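Local atomic coordinates of hemagglutinin (Pseudomonas aeruginosa, PDB entry 6D7Y), a protein that forms the toxic C-terminal tip of CdiA, probably the effector of contact-dependent growth inhibition, and is bound by an immunity protein. Residues Gly34-Ser39 and Asn44-Lys49. Sequence-based numbering, arbitrary orientation.
Sequences GKVKGS and NEQAMK
Q46 reaches out from helix 40-56 and ties down the loop at K37 with the one hydrogen bond between these segments. Its NE2 donates to the backbone O of K37 at 3.1 Å. The nitrogen lies in the carbonyl plane and nearly in line with the C=O, at a C=O...N angle of 159°, but the hydrogen bond is bent, with an N-H...O angle of 149°. The acceptor also sits a little out of the glutamine's amide plane. Chi1 of -60° sets CG anti to the carbonyl carbon, and from there the chain runs out extended, carrying the amide across to the loop where the nearest CA atoms, those of V36 and Q46, are 7.8 Å apart.

The loop joins helix 30-33 to helix 40-56 in the helical part of the chain, ahead of the four-stranded antiparallel meander that forms its C-terminal part. Because the loop turns straight into the helix that carries Q46, the bond links K37 to the second turn or so of the very helix it leads into. The chain leaves helix 30-33 at G34, and G38, just past the bonded carbonyl, takes positive phi.

Van der Waals contact is light and centred on V36. Its CG1, anti to the backbone N, lies 4.0 Å from Q46 NE2, the two side chains meeting at a slant. The other arm of the amide faces the loop backbone: Q46 OE1 is 4.0 Å from V36 CA, a loose approach. L22 of helix 17-28 touches both side chains, and V36 also meets A26 there. K37, by contrast, turns its CB away from the helix and contributes through its backbone carbonyl.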
loop_
_atom_site.group_PDB
_atom_site.type_symbol
_atom_site.label_atom_id
_atom_site.label_comp_id
_atom_site.label_asym_id
_atom_site.label_seq_id
_atom_site.Cartn_x
_atom_site.Cartn_y
_atom_site.Cartn_z
ATOM N N GLY A 34 -5.038 8.193 7.698
ATOM C CA GLY A 34 -5.689 8.062 9.006
ATOM C C GLY A 34 -4.648 7.443 9.943
ATOM O O GLY A 34 -3.784 6.662 9.507
ATOM N N LYS A 35 -4.682 7.804 11.218
ATOM C CA LYS A 35 -3.726 7.249 12.185
ATOM C C LYS A 35 -3.890 5.748 12.391
ATOM O O LYS A 35 -5.009 5.242 12.397
ATOM C CB LYS A 35 -3.870 7.945 13.538
ATOM C CG LYS A 35 -3.286 9.343 13.599
ATOM C CD LYS A 35 -1.763 9.320 13.672
ATOM C CE LYS A 35 -1.167 10.715 13.843
ATOM N NZ LYS A 35 -1.644 11.420 15.069
ATOM N N VAL A 36 -2.770 5.047 12.531
ATOM C CA VAL A 36 -2.777 3.625 12.808
ATOM C C VAL A 36 -2.658 3.511 14.322
ATOM O O VAL A 36 -1.798 4.146 14.935
ATOM C CB VAL A 36 -1.581 2.887 12.153
ATOM C CG1 VAL A 36 -1.508 1.435 12.617
ATOM C CG2 VAL A 36 -1.672 2.954 10.644
ATOM N N LYS A 37 -3.534 2.726 14.930
ATOM C CA LYS A 37 -3.490 2.529 16.375
ATOM C C LYS A 37 -3.659 1.063 16.672
ATOM O O LYS A 37 -4.078 0.286 15.813
ATOM C CB LYS A 37 -4.588 3.326 17.066
ATOM C CG LYS A 37 -4.486 4.826 16.861
ATOM C CD LYS A 37 -5.627 5.541 17.558
ATOM C CE LYS A 37 -5.551 7.043 17.354
ATOM N NZ LYS A 37 -6.674 7.726 18.049
ATOM N N GLY A 38 -3.308 0.685 17.888
ATOM C CA GLY A 38 -3.443 -0.686 18.327
ATOM C C GLY A 38 -2.273 -1.563 17.976
ATOM O O GLY A 38 -1.324 -1.139 17.312
ATOM N N SER A 39 -2.374 -2.804 18.436
ATOM C CA SER A 39 -1.374 -3.852 18.240
ATOM C C SER A 39 -0.858 -3.996 16.814
ATOM O O SER A 39 -1.599 -3.806 15.844
ATOM C CB SER A 39 -1.987 -5.205 18.649
ATOM O OG SER A 39 -1.159 -6.307 18.289
ATOM N N ASN A 44 -2.131 -5.264 9.685
ATOM C CA ASN A 44 -2.431 -5.947 8.442
ATOM C C ASN A 44 -3.870 -5.740 8.003
ATOM O O ASN A 44 -4.125 -5.464 6.834
ATOM C CB ASN A 44 -2.167 -7.443 8.534
ATOM C CG ASN A 44 -2.375 -8.135 7.212
ATOM O OD1 ASN A 44 -1.636 -7.909 6.274
ATOM N ND2 ASN A 44 -3.392 -8.983 7.135
ATOM N N GLU A 45 -4.818 -5.885 8.927
ATOM C CA GLU A 45 -6.217 -5.718 8.564
ATOM C C GLU A 45 -6.555 -4.286 8.160
ATOM O O GLU A 45 -7.340 -4.082 7.246
ATOM C CB GLU A 45 -7.136 -6.172 9.700
ATOM C CG GLU A 45 -8.642 -6.162 9.392
ATOM C CD GLU A 45 -9.099 -7.144 8.300
ATOM O OE1 GLU A 45 -8.266 -7.670 7.522
ATOM O OE2 GLU A 45 -10.323 -7.377 8.206
ATOM N N GLN A 46 -5.977 -3.304 8.845
ATOM C CA GLN A 46 -6.232 -1.902 8.516
ATOM C C GLN A 46 -5.641 -1.574 7.154
ATOM O O GLN A 46 -6.169 -0.735 6.422
ATOM C CB GLN A 46 -5.606 -0.970 9.547
ATOM C CG GLN A 46 -6.129 -1.183 10.964
ATOM C CD GLN A 46 -5.477 -0.238 11.952
ATOM O OE1 GLN A 46 -5.591 0.988 11.826
ATOM N NE2 GLN A 46 -4.806 -0.800 12.960
ATOM N N ALA A 47 -4.533 -2.229 6.845
ATOM C CA ALA A 47 -3.853 -2.011 5.571
ATOM C C ALA A 47 -4.606 -2.691 4.424
ATOM O O ALA A 47 -4.668 -2.151 3.316
ATOM C CB ALA A 47 -2.412 -2.470 5.657
HETATM N N MSE A 48 -5.187 -3.860 4.695
HETATM C CA MSE A 48 -5.954 -4.586 3.695
HETATM C C MSE A 48 -7.212 -3.826 3.377
HETATM O O MSE A 48 -7.702 -3.893 2.245
HETATM C CB MSE A 48 -6.277 -6.008 4.152
HETATM C CG MSE A 48 -5.072 -6.941 4.049
HETATM SE SE MSE A 48 -4.352 -7.149 2.208
HETATM C CE MSE A 48 -6.080 -7.357 1.280
ATOM N N LYS A 49 -7.752 -3.103 4.362
ATOM C CA LYS A 49 -8.953 -2.280 4.144
ATOM C C LYS A 49 -8.626 -1.188 3.112
ATOM O O LYS A 49 -9.370 -1.011 2.132
ATOM C CB LYS A 49 -9.459 -1.670 5.455
ATOM C CG LYS A 49 -10.606 -0.679 5.308
ATOM C CD LYS A 49 -11.115 -0.207 6.663
ATOM C CE LYS A 49 -11.899 1.097 6.546
ATOM N NZ LYS A 49 -13.053 1.027 5.612
#